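PDB 5IZ5: cytosolic phospholipase A2 delta from Homo sapiens, which hydrolyses the sn-2 ester of glycerophospholipids in a calcium-dependent manner, with a preference for linoleic acid at that position. Local coordinates for residues B[300-305]-B[319-324]; B[480-485]-B[691-696]; B[685-690]-B[699-704]; B[717-722]-B[728-733]. The protein carries 3 engineered substitutions. All blocks are in the same frame, centred on the assembly; numbering follows the deposited sequence.

Contact 1. Residues B[300-305]-B[319-324]; sequences RRKQVV and LQEDEV
Val305 and Val324 each set CG1 opposite the backbone N (chi1 173° and -178°), and it is these two methyl branches that find one another. On Val305 the torsion sends CG1 off the helix flank; on Val324 it carries the matching branch back over the helix surface. Their CG1 atoms stand 3.4 Å apart, closer than two methyl groups usually pack, while the two side chains cross obliquely. One branch from each valine makes the closest approach, though Lys302 buries as much surface as Val324. The second branch of Val324, CG2, lies alongside the helix backbone, 4.1 Å from the carbonyl O of Lys302.

Lys302, one turn before Val305, completes the apolar patch with its aliphatic part: CG of Lys302 comes within 4.2 Å of Val324 CG1. Beyond CG the lysine chain is fully extended and runs past the carboxylate of Glu321. NZ of Lys302 remains 4.8 Å from Glu321 OE2, too far for a salt bridge, so any attraction between the opposite charges is probably long-range and softened by solvent. The chain of 319-324 curls through a short turn, in which Glu323 N bonds to Gln320 O.

This is a helix-to-strand connection: after helix 292-313 the chain doubles back along the helix's flank before entering strand 327-331. Val305 also meets Thr359 next to strand 360-363, Arg301 bonds to the carbonyls of Val358 and Gly459, and helix 797-810 packs on Leu319, with Arg811 just beyond it reaching the carbonyl of Val324.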
# COMPACT_ATOMS: atom_id res chain seq x y z
N ARG B 300 1.97 -24.71 12.33
CA ARG B 300 1.97 -24.49 13.77
C ARG B 300 0.56 -24.17 14.29
O ARG B 300 0.11 -24.77 15.28
CB ARG B 300 2.95 -23.36 14.12
CG ARG B 300 4.41 -23.77 13.98
CD ARG B 300 5.42 -22.75 14.45
NE ARG B 300 5.09 -21.34 14.19
CZ ARG B 300 5.56 -20.61 13.16
NH1 ARG B 300 6.38 -21.14 12.26
NH2 ARG B 300 5.20 -19.34 13.04
N ARG B 301 -0.14 -23.27 13.62
CA ARG B 301 -1.45 -22.82 14.08
C ARG B 301 -2.50 -23.93 14.01
O ARG B 301 -3.34 -24.04 14.90
CB ARG B 301 -1.92 -21.59 13.28
CG ARG B 301 -3.22 -20.96 13.77
CD ARG B 301 -3.13 -20.49 15.21
NE ARG B 301 -4.36 -19.87 15.67
CZ ARG B 301 -4.57 -19.44 16.91
NH1 ARG B 301 -3.63 -19.57 17.84
NH2 ARG B 301 -5.73 -18.89 17.23
N LYS B 302 -2.46 -24.73 12.95
CA LYS B 302 -3.48 -25.77 12.75
C LYS B 302 -3.47 -26.87 13.81
O LYS B 302 -4.50 -27.52 14.02
CB LYS B 302 -3.36 -26.38 11.35
CG LYS B 302 -3.98 -25.47 10.30
CD LYS B 302 -3.76 -25.98 8.89
CE LYS B 302 -4.26 -24.96 7.88
NZ LYS B 302 -4.09 -25.45 6.49
N GLN B 303 -2.33 -27.09 14.46
CA GLN B 303 -2.28 -27.97 15.62
C GLN B 303 -3.09 -27.40 16.76
O GLN B 303 -3.86 -28.13 17.40
CB GLN B 303 -0.84 -28.20 16.09
CG GLN B 303 -0.10 -29.25 15.29
CD GLN B 303 -0.53 -30.66 15.69
OE1 GLN B 303 -0.08 -31.19 16.71
NE2 GLN B 303 -1.42 -31.26 14.91
N VAL B 304 -2.93 -26.11 17.02
CA VAL B 304 -3.67 -25.44 18.09
C VAL B 304 -5.16 -25.41 17.76
O VAL B 304 -6.00 -25.60 18.64
CB VAL B 304 -3.15 -24.00 18.35
CG1 VAL B 304 -3.99 -23.30 19.41
CG2 VAL B 304 -1.69 -24.03 18.79
N VAL B 305 -5.48 -25.20 16.49
CA VAL B 305 -6.88 -25.18 16.04
C VAL B 305 -7.53 -26.56 16.12
O VAL B 305 -8.66 -26.69 16.58
CB VAL B 305 -6.99 -24.64 14.59
CG1 VAL B 305 -8.41 -24.77 14.07
CG2 VAL B 305 -6.54 -23.18 14.52
N LEU B 319 -8.50 -34.58 14.62
CA LEU B 319 -8.56 -34.06 13.27
C LEU B 319 -7.26 -34.23 12.52
O LEU B 319 -6.18 -33.95 13.03
CB LEU B 319 -8.95 -32.59 13.27
CG LEU B 319 -10.40 -32.32 13.66
CD1 LEU B 319 -10.62 -30.84 13.87
CD2 LEU B 319 -11.36 -32.88 12.62
N GLN B 320 -7.40 -34.72 11.29
CA GLN B 320 -6.36 -34.73 10.31
C GLN B 320 -6.06 -33.30 9.85
O GLN B 320 -6.95 -32.44 9.83
CB GLN B 320 -6.78 -35.65 9.12
CG GLN B 320 -8.16 -35.43 8.45
CD GLN B 320 -9.40 -35.65 9.34
OE1 GLN B 320 -9.36 -35.48 10.55
NE2 GLN B 320 -10.54 -35.99 8.71
N GLU B 321 -4.80 -33.03 9.51
CA GLU B 321 -4.36 -31.68 9.11
C GLU B 321 -5.22 -31.10 7.98
O GLU B 321 -5.63 -29.94 8.03
CB GLU B 321 -2.89 -31.70 8.65
CG GLU B 321 -2.04 -30.62 9.35
CD GLU B 321 -1.23 -29.74 8.41
OE1 GLU B 321 -0.14 -29.23 8.79
OE2 GLU B 321 -1.71 -29.52 7.28
N ASP B 322 -5.47 -31.94 6.98
CA ASP B 322 -6.32 -31.59 5.83
C ASP B 322 -7.79 -31.38 6.15
O ASP B 322 -8.53 -30.88 5.31
CB ASP B 322 -6.21 -32.68 4.76
CG ASP B 322 -6.62 -34.05 5.29
OD1 ASP B 322 -5.71 -34.85 5.62
OD2 ASP B 322 -7.84 -34.31 5.40
N GLU B 323 -8.23 -31.78 7.34
CA GLU B 323 -9.62 -31.59 7.73
C GLU B 323 -9.84 -30.33 8.55
O GLU B 323 -10.97 -29.93 8.73
CB GLU B 323 -10.10 -32.83 8.49
CG GLU B 323 -11.55 -32.82 8.99
CD GLU B 323 -12.56 -32.50 7.91
OE1 GLU B 323 -12.73 -33.34 7.01
OE2 GLU B 323 -13.19 -31.41 7.95
N VAL B 324 -8.77 -29.69 9.02
CA VAL B 324 -8.89 -28.52 9.89
C VAL B 324 -9.39 -27.34 9.07
O VAL B 324 -8.71 -26.90 8.13
CB VAL B 324 -7.55 -28.15 10.57
CG1 VAL B 324 -7.73 -26.96 11.51
CG2 VAL B 324 -6.99 -29.33 11.36

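Contact 2. Residues B[480-485]-B[691-696]; sequences DFKEWV and ELYCRA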
# COMPACT_ATOMS: atom_id res chain seq x y z
N ASP B 480 -10.64 6.96 -8.40
CA ASP B 480 -11.01 5.62 -7.94
C ASP B 480 -10.03 4.51 -8.37
O ASP B 480 -10.38 3.33 -8.32
CB ASP B 480 -12.44 5.27 -8.39
CG ASP B 480 -12.64 5.38 -9.89
OD1 ASP B 480 -13.61 4.78 -10.40
OD2 ASP B 480 -11.84 6.06 -10.57
N PHE B 481 -8.82 4.90 -8.80
CA PHE B 481 -7.68 3.98 -8.87
C PHE B 481 -7.25 3.63 -7.46
O PHE B 481 -6.92 4.52 -6.67
CB PHE B 481 -6.51 4.64 -9.59
CG PHE B 481 -5.26 3.80 -9.65
CD1 PHE B 481 -4.32 3.86 -8.63
CD2 PHE B 481 -5.01 2.96 -10.73
CE1 PHE B 481 -3.16 3.10 -8.68
CE2 PHE B 481 -3.86 2.20 -10.79
CZ PHE B 481 -2.93 2.27 -9.76
N LYS B 482 -7.21 2.34 -7.14
CA LYS B 482 -6.95 1.92 -5.77
C LYS B 482 -6.47 0.48 -5.72
O LYS B 482 -7.07 -0.40 -6.33
CB LYS B 482 -8.22 2.08 -4.91
CG LYS B 482 -9.44 1.39 -5.48
CD LYS B 482 -10.65 1.70 -4.61
CE LYS B 482 -11.69 0.59 -4.65
NZ LYS B 482 -12.36 0.46 -3.32
N GLU B 483 -5.38 0.26 -5.00
CA GLU B 483 -4.69 -1.02 -4.89
C GLU B 483 -4.55 -1.42 -3.43
O GLU B 483 -4.10 -0.62 -2.60
CB GLU B 483 -3.30 -0.91 -5.52
CG GLU B 483 -3.34 -0.45 -6.97
CD GLU B 483 -1.97 -0.15 -7.54
OE1 GLU B 483 -1.70 -0.61 -8.67
OE2 GLU B 483 -1.17 0.55 -6.88
N TRP B 484 -4.93 -2.65 -3.12
CA TRP B 484 -4.87 -3.13 -1.74
C TRP B 484 -3.43 -3.45 -1.37
O TRP B 484 -2.74 -4.18 -2.09
CB TRP B 484 -5.78 -4.35 -1.54
CG TRP B 484 -7.24 -4.01 -1.69
CD1 TRP B 484 -8.00 -4.16 -2.81
CD2 TRP B 484 -8.09 -3.43 -0.69
NE1 TRP B 484 -9.28 -3.72 -2.56
CE2 TRP B 484 -9.37 -3.27 -1.27
CE3 TRP B 484 -7.90 -3.04 0.63
CZ2 TRP B 484 -10.45 -2.73 -0.57
CZ3 TRP B 484 -8.98 -2.50 1.33
CH2 TRP B 484 -10.24 -2.35 0.73
N VAL B 485 -2.98 -2.87 -0.26
CA VAL B 485 -1.69 -3.18 0.33
C VAL B 485 -1.92 -3.83 1.69
O VAL B 485 -2.45 -3.23 2.63
CB VAL B 485 -0.80 -1.93 0.48
CG1 VAL B 485 0.51 -2.30 1.14
CG2 VAL B 485 -0.55 -1.29 -0.87
N GLU B 691 -19.56 -8.13 -1.40
CA GLU B 691 -20.11 -9.19 -2.26
C GLU B 691 -20.10 -8.78 -3.73
O GLU B 691 -19.69 -9.56 -4.59
CB GLU B 691 -21.54 -9.57 -1.85
CG GLU B 691 -22.03 -10.81 -2.61
CD GLU B 691 -22.91 -10.49 -3.80
OE1 GLU B 691 -23.85 -9.67 -3.64
OE2 GLU B 691 -22.67 -11.06 -4.89
N LEU B 692 -20.57 -7.57 -4.02
CA LEU B 692 -20.52 -7.03 -5.38
C LEU B 692 -19.09 -6.95 -5.89
O LEU B 692 -18.81 -7.31 -7.03
CB LEU B 692 -21.11 -5.61 -5.43
CG LEU B 692 -22.23 -5.35 -6.45
CD1 LEU B 692 -22.57 -3.87 -6.53
CD2 LEU B 692 -21.85 -5.86 -7.84
N TYR B 693 -18.21 -6.46 -5.03
CA TYR B 693 -16.79 -6.33 -5.35
C TYR B 693 -16.20 -7.70 -5.73
O TYR B 693 -15.53 -7.81 -6.75
CB TYR B 693 -16.08 -5.71 -4.14
CG TYR B 693 -14.69 -5.16 -4.34
CD1 TYR B 693 -14.50 -3.88 -4.88
CD2 TYR B 693 -13.57 -5.87 -3.93
CE1 TYR B 693 -13.23 -3.35 -5.05
CE2 TYR B 693 -12.30 -5.35 -4.09
CZ TYR B 693 -12.13 -4.09 -4.64
OH TYR B 693 -10.86 -3.59 -4.79
N CYS B 694 -16.50 -8.73 -4.93
CA CYS B 694 -16.06 -10.11 -5.20
C CYS B 694 -16.67 -10.66 -6.47
O CYS B 694 -15.99 -11.36 -7.23
CB CYS B 694 -16.45 -11.05 -4.05
SG CYS B 694 -15.51 -10.83 -2.53
N ARG B 695 -17.95 -10.38 -6.70
CA ARG B 695 -18.66 -10.92 -7.86
C ARG B 695 -18.09 -10.36 -9.15
O ARG B 695 -17.92 -11.09 -10.12
CB ARG B 695 -20.17 -10.63 -7.80
CG ARG B 695 -20.99 -11.57 -8.67
CD ARG B 695 -22.18 -10.90 -9.36
NE ARG B 695 -22.95 -9.95 -8.55
CZ ARG B 695 -23.72 -10.27 -7.51
NH1 ARG B 695 -23.81 -11.52 -7.08
NH2 ARG B 695 -24.38 -9.31 -6.87
N ALA B 696 -17.79 -9.07 -9.15
CA ALA B 696 -17.18 -8.43 -10.32
C ALA B 696 -15.84 -9.07 -10.69
O ALA B 696 -15.46 -9.08 -11.86
CB ALA B 696 -17.01 -6.94 -10.08
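Tyr693 reaches from its helix to Trp484 and Lys482 on a strand, and its side chain bridges backbones whose nearest CA atoms, those of Lys482 and Tyr693, are 12.8 Å apart. CB leaves the helix toward the strand, and with CG opposite the backbone N (chi1 -165°) the ring carries on outward. At the ring, CE1 of Tyr693 meets CE of Lys482 at 4.2 Å, a loose contact of the lysine's aliphatic chain that comes in obliquely. On the other flank, CE2 lies 3.8 Å from NE1 of Trp484, and CZ is nearer still. The hydroxyl ends the path: Trp484 NE1 donates to Tyr693 OH across 2.7 Å with an N-H...O angle of 158°. OH sits almost in the indole plane, at its edge, where the N-H points. The two rings meet rim to rim with planes at 85°, neither lying over the other, so the bond rather than stacking defines the pair and uses the polar atom of a buried indole.

The side chain of Trp484 lies about 8 Å from that of Asp651, the presumed proton acceptor, and about 10 Å from that of the nucleophile Ser365, close to the catalytic centre. The hydrogen bond thus ties helix 685-696 to strand 482-487. Around it, Trp484 rests on Leu467 and Leu469 of strand 463-471 and meets the ring of Trp628, while Arg697 makes a cation-pi contact with Tyr693.

Contact 3. Residues B[685-690]-B[699-704]; sequences EALQQT and LPFPRV
Leu687 and Thr690 address the Phe701 ring from different directions. Leu687 comes in at the edge: its CD2 lies in the ring plane, 3.7 Å from CZ, and the two side chains stand at about a right angle. Thr690 lies over a face, OG1 being 3.8 Å from CZ and displaced toward the rim, but because CG2 of this threonine crowds a backbone oxygen, its exact rotation is doubtful. The ring thus has CD of the following residue, Pro702, on one face and, as modelled, Thr690 OG1 on the other. That hydroxyl is buried with no polar partner in the model.

A turn of helix away, Val704 is the second point of attachment. It sets CG1 against the helix, where the aliphatic CG of Gln688 approaches at an angle to 3.7 Å and CB of Leu687 lies a little farther off. The Gln688 side chain, with CG opposite its carbonyl carbon (chi1 -75°) and the chain extended beyond, passes over Val704 and brings its amide to the loop backbone. NE2 of Gln688 gives a weak bond to the carbonyl O of Val704, long at 3.4 Å but fairly straight (167°).

Here a connection folds back antiparallel over the helix it has just left: residues 699-704 follow helix 685-696 and lead to helix 708-712. Beneath them lies the sheet, with Leu731 of strand 730-734 touching both Leu687 and Phe701, and Phe720 of strand 718-720 meeting Leu687 and Val704.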
# COMPACT_ATOMS: atom_id res chain seq x y z
N GLU B 685 -24.28 -2.92 4.76
CA GLU B 685 -23.74 -2.17 3.63
C GLU B 685 -22.36 -2.69 3.23
O GLU B 685 -22.15 -3.04 2.07
CB GLU B 685 -23.65 -0.68 3.98
CG GLU B 685 -23.09 0.21 2.87
CD GLU B 685 -23.00 1.68 3.24
OE1 GLU B 685 -23.56 2.13 4.27
OE2 GLU B 685 -22.37 2.42 2.46
N ALA B 686 -21.45 -2.75 4.19
CA ALA B 686 -20.09 -3.21 3.95
C ALA B 686 -20.09 -4.61 3.34
O ALA B 686 -19.42 -4.83 2.35
CB ALA B 686 -19.26 -3.18 5.23
N LEU B 687 -20.85 -5.53 3.94
CA LEU B 687 -20.91 -6.92 3.44
C LEU B 687 -21.42 -6.97 2.00
O LEU B 687 -20.91 -7.74 1.20
CB LEU B 687 -21.77 -7.83 4.34
CG LEU B 687 -21.07 -8.92 5.16
CD1 LEU B 687 -22.12 -9.81 5.80
CD2 LEU B 687 -20.13 -9.78 4.33
N GLN B 688 -22.43 -6.16 1.69
CA GLN B 688 -23.03 -6.14 0.35
C GLN B 688 -22.10 -5.58 -0.71
O GLN B 688 -22.04 -6.10 -1.83
CB GLN B 688 -24.35 -5.36 0.35
CG GLN B 688 -25.48 -6.15 0.99
CD GLN B 688 -26.80 -5.42 0.98
OE1 GLN B 688 -26.88 -4.23 1.29
NE2 GLN B 688 -27.86 -6.14 0.61
N GLN B 689 -21.38 -4.52 -0.35
CA GLN B 689 -20.43 -3.93 -1.27
C GLN B 689 -19.32 -4.93 -1.52
O GLN B 689 -18.92 -5.12 -2.67
CB GLN B 689 -19.82 -2.66 -0.70
CG GLN B 689 -20.84 -1.60 -0.27
CD GLN B 689 -20.38 -0.19 -0.56
OE1 GLN B 689 -20.08 0.57 0.36
NE2 GLN B 689 -20.31 0.16 -1.84
N THR B 690 -18.84 -5.58 -0.45
CA THR B 690 -17.80 -6.60 -0.64
C THR B 690 -18.30 -7.73 -1.54
O THR B 690 -17.55 -8.21 -2.37
CB THR B 690 -17.07 -7.16 0.62
OG1 THR B 690 -17.11 -8.59 0.59
CG2 THR B 690 -17.62 -6.65 1.91
N LEU B 699 -14.68 -13.88 -7.58
CA LEU B 699 -14.28 -14.48 -6.30
C LEU B 699 -15.51 -15.09 -5.64
O LEU B 699 -16.50 -14.39 -5.44
CB LEU B 699 -13.67 -13.42 -5.39
CG LEU B 699 -12.38 -12.76 -5.90
CD1 LEU B 699 -11.87 -11.74 -4.90
CD2 LEU B 699 -11.30 -13.80 -6.18
N PRO B 700 -15.46 -16.40 -5.30
CA PRO B 700 -16.65 -17.01 -4.72
C PRO B 700 -17.00 -16.45 -3.35
O PRO B 700 -16.17 -16.43 -2.44
CB PRO B 700 -16.32 -18.50 -4.64
CG PRO B 700 -14.84 -18.60 -4.75
CD PRO B 700 -14.40 -17.39 -5.54
N PHE B 701 -18.24 -15.99 -3.22
CA PHE B 701 -18.71 -15.35 -2.02
C PHE B 701 -20.23 -15.53 -1.96
O PHE B 701 -20.89 -15.43 -3.00
CB PHE B 701 -18.34 -13.87 -2.09
CG PHE B 701 -18.53 -13.16 -0.81
CD1 PHE B 701 -17.53 -13.15 0.14
CD2 PHE B 701 -19.72 -12.51 -0.54
CE1 PHE B 701 -17.70 -12.50 1.34
CE2 PHE B 701 -19.91 -11.86 0.66
CZ PHE B 701 -18.89 -11.85 1.59
N PRO B 702 -20.80 -15.82 -0.77
CA PRO B 702 -22.24 -16.08 -0.71
C PRO B 702 -23.06 -14.83 -0.95
O PRO B 702 -22.58 -13.71 -0.77
CB PRO B 702 -22.46 -16.55 0.73
CG PRO B 702 -21.35 -15.94 1.50
CD PRO B 702 -20.17 -15.92 0.56
N ARG B 703 -24.31 -15.04 -1.35
CA ARG B 703 -25.25 -13.94 -1.51
C ARG B 703 -25.51 -13.32 -0.15
O ARG B 703 -25.62 -14.02 0.85
CB ARG B 703 -26.56 -14.44 -2.12
CG ARG B 703 -26.38 -15.20 -3.42
CD ARG B 703 -27.67 -15.26 -4.20
NE ARG B 703 -27.43 -15.92 -5.49
CZ ARG B 703 -27.79 -17.16 -5.81
NH1 ARG B 703 -28.43 -17.95 -4.95
NH2 ARG B 703 -27.50 -17.61 -7.02
N VAL B 704 -25.60 -11.99 -0.13
CA VAL B 704 -25.91 -11.25 1.08
C VAL B 704 -27.24 -10.58 0.82
O VAL B 704 -27.30 -9.45 0.31
CB VAL B 704 -24.81 -10.21 1.42
CG1 VAL B 704 -25.19 -9.40 2.65
CG2 VAL B 704 -23.48 -10.90 1.65

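Contact 4. Residues B[717-722]-B[728-733]; sequences CHLFSD and APILLH
His718 and His733 exchange two backbone hydrogen bonds, and Phe720 and Leu731 two more. In the first pair N of His718 lies 2.9 Å from O of His733, and N of His733 lies 2.8 Å from O of His718. In the second, Phe720 N bonds to Leu731 O at 2.8 Å and Leu731 N to Phe720 O. Between them falls the non-hydrogen-bonded pair Leu719 and Leu732, whose CD1 methyls press together at 3.3 Å, tighter than usual. CD1 of Leu719 also touches CG2 of Ile730 at 3.7 Å, and SG of Cys717, set opposite its own backbone N (chi1 -176°), rests on CG of Leu732.

This is a beta hairpin: strands 718-720 and 730-734 run antiparallel, and the second strand continues the large mixed sheet by pairing in parallel with strand 672-676. On the face bearing Phe720, the phenyl edge presents CE2 to CB of His733 at 4.0 Å.

Farther out, the His733 ring is held by bonds from both nitrogens, ND1 to Ser675 OG and NE2 to the carbonyl of Pro683. His718 bonds through NE2 to the backbone N of Arg715 and meets Phe684 edge-to-face. Leu687 of helix 685-696 packs on Phe720, Leu731 and His733, while Ile800 and Ala803 of helix 797-810 cover Leu732 from the other face of the sheet.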
# COMPACT_ATOMS: atom_id res chain seq x y z
N CYS B 717 -26.71 -12.07 15.12
CA CYS B 717 -25.95 -12.92 14.22
C CYS B 717 -26.75 -13.29 12.98
O CYS B 717 -27.88 -13.75 13.09
CB CYS B 717 -25.55 -14.18 14.96
SG CYS B 717 -24.50 -15.29 14.00
N HIS B 718 -26.16 -13.08 11.81
CA HIS B 718 -26.77 -13.47 10.54
C HIS B 718 -25.85 -14.39 9.76
O HIS B 718 -24.67 -14.09 9.59
CB HIS B 718 -27.04 -12.25 9.68
CG HIS B 718 -28.07 -11.33 10.25
ND1 HIS B 718 -29.35 -11.24 9.75
CD2 HIS B 718 -28.00 -10.44 11.27
CE1 HIS B 718 -30.02 -10.34 10.44
NE2 HIS B 718 -29.23 -9.84 11.37
N LEU B 719 -26.42 -15.48 9.26
CA LEU B 719 -25.68 -16.45 8.47
C LEU B 719 -25.84 -16.17 6.98
O LEU B 719 -26.96 -16.06 6.49
CB LEU B 719 -26.18 -17.86 8.77
CG LEU B 719 -25.60 -19.01 7.93
CD1 LEU B 719 -24.13 -19.23 8.26
CD2 LEU B 719 -26.39 -20.28 8.17
N PHE B 720 -24.72 -16.06 6.28
CA PHE B 720 -24.73 -15.96 4.83
C PHE B 720 -23.86 -17.07 4.28
O PHE B 720 -22.65 -17.07 4.49
CB PHE B 720 -24.23 -14.59 4.37
CG PHE B 720 -25.12 -13.47 4.82
CD1 PHE B 720 -26.34 -13.25 4.20
CD2 PHE B 720 -24.74 -12.63 5.87
CE1 PHE B 720 -27.17 -12.22 4.61
CE2 PHE B 720 -25.56 -11.60 6.28
CZ PHE B 720 -26.78 -11.39 5.65
N SER B 721 -24.50 -18.00 3.59
CA SER B 721 -23.84 -19.21 3.14
C SER B 721 -24.57 -19.82 1.95
O SER B 721 -25.81 -19.85 1.90
CB SER B 721 -23.76 -20.20 4.30
OG SER B 721 -24.27 -21.47 3.96
N ASP B 722 -23.80 -20.32 1.00
CA ASP B 722 -24.32 -20.90 -0.23
C ASP B 722 -23.84 -22.35 -0.30
O ASP B 722 -22.75 -22.62 -0.81
CB ASP B 722 -23.88 -20.09 -1.46
CG ASP B 722 -24.76 -18.87 -1.71
OD1 ASP B 722 -25.67 -18.59 -0.91
OD2 ASP B 722 -24.52 -18.17 -2.73
N ALA B 728 -17.06 -21.17 -1.96
CA ALA B 728 -17.38 -19.94 -1.25
C ALA B 728 -17.35 -20.18 0.26
O ALA B 728 -17.84 -21.20 0.73
CB ALA B 728 -18.75 -19.43 -1.67
N PRO B 729 -16.78 -19.24 1.03
CA PRO B 729 -16.74 -19.38 2.49
C PRO B 729 -18.09 -19.13 3.16
O PRO B 729 -18.94 -18.42 2.61
CB PRO B 729 -15.75 -18.30 2.91
CG PRO B 729 -15.86 -17.27 1.84
CD PRO B 729 -16.08 -18.03 0.57
N ILE B 730 -18.26 -19.70 4.35
CA ILE B 730 -19.41 -19.43 5.20
C ILE B 730 -19.17 -18.13 5.95
O ILE B 730 -18.09 -17.91 6.48
CB ILE B 730 -19.64 -20.56 6.23
CG1 ILE B 730 -19.91 -21.89 5.52
CG2 ILE B 730 -20.78 -20.22 7.19
CD1 ILE B 730 -19.77 -23.10 6.40
N LEU B 731 -20.19 -17.28 6.01
CA LEU B 731 -20.12 -16.03 6.74
C LEU B 731 -21.12 -15.94 7.88
O LEU B 731 -22.32 -16.13 7.67
CB LEU B 731 -20.32 -14.86 5.79
CG LEU B 731 -19.00 -14.36 5.21
CD1 LEU B 731 -19.11 -14.25 3.71
CD2 LEU B 731 -18.59 -13.04 5.84
N LEU B 732 -20.61 -15.66 9.07
CA LEU B 732 -21.41 -15.29 10.22
C LEU B 732 -21.16 -13.83 10.49
O LEU B 732 -20.05 -13.43 10.84
CB LEU B 732 -21.02 -16.11 11.45
CG LEU B 732 -21.99 -17.17 11.98
CD1 LEU B 732 -22.82 -17.82 10.88
CD2 LEU B 732 -21.23 -18.22 12.76
N HIS B 733 -22.21 -13.03 10.34
CA HIS B 733 -22.11 -11.58 10.40
C HIS B 733 -22.73 -11.04 11.68
O HIS B 733 -23.88 -11.35 12.02
CB HIS B 733 -22.83 -11.00 9.19
CG HIS B 733 -22.68 -9.51 9.07
ND1 HIS B 733 -21.49 -8.91 8.74
CD2 HIS B 733 -23.58 -8.52 9.22
CE1 HIS B 733 -21.66 -7.60 8.69
NE2 HIS B 733 -22.92 -7.34 8.98

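Overall arrangement
All four contacts belong to the catalytic PLA2c region. Contact 1 comes first along the chain and stands apart, its centre 22 Å from that of contact 4, 28 Å from that of contact 3 and 31 Å from that of contact 2. Contacts 2 and 3 alternate in sequence because both use helix 685-696: its later part reaches strand 482-487, and its first half packs against the loop 699-704 that follows it. Their centres are 11 Å apart. Contact 4 follows, 10 Å from contact 3 and touching it, Phe701 CZ lying on Leu731. Contacts 2 and 4 reach the same mixed sheet, so one helix links a strand near the active site with the sheet's outer hairpin.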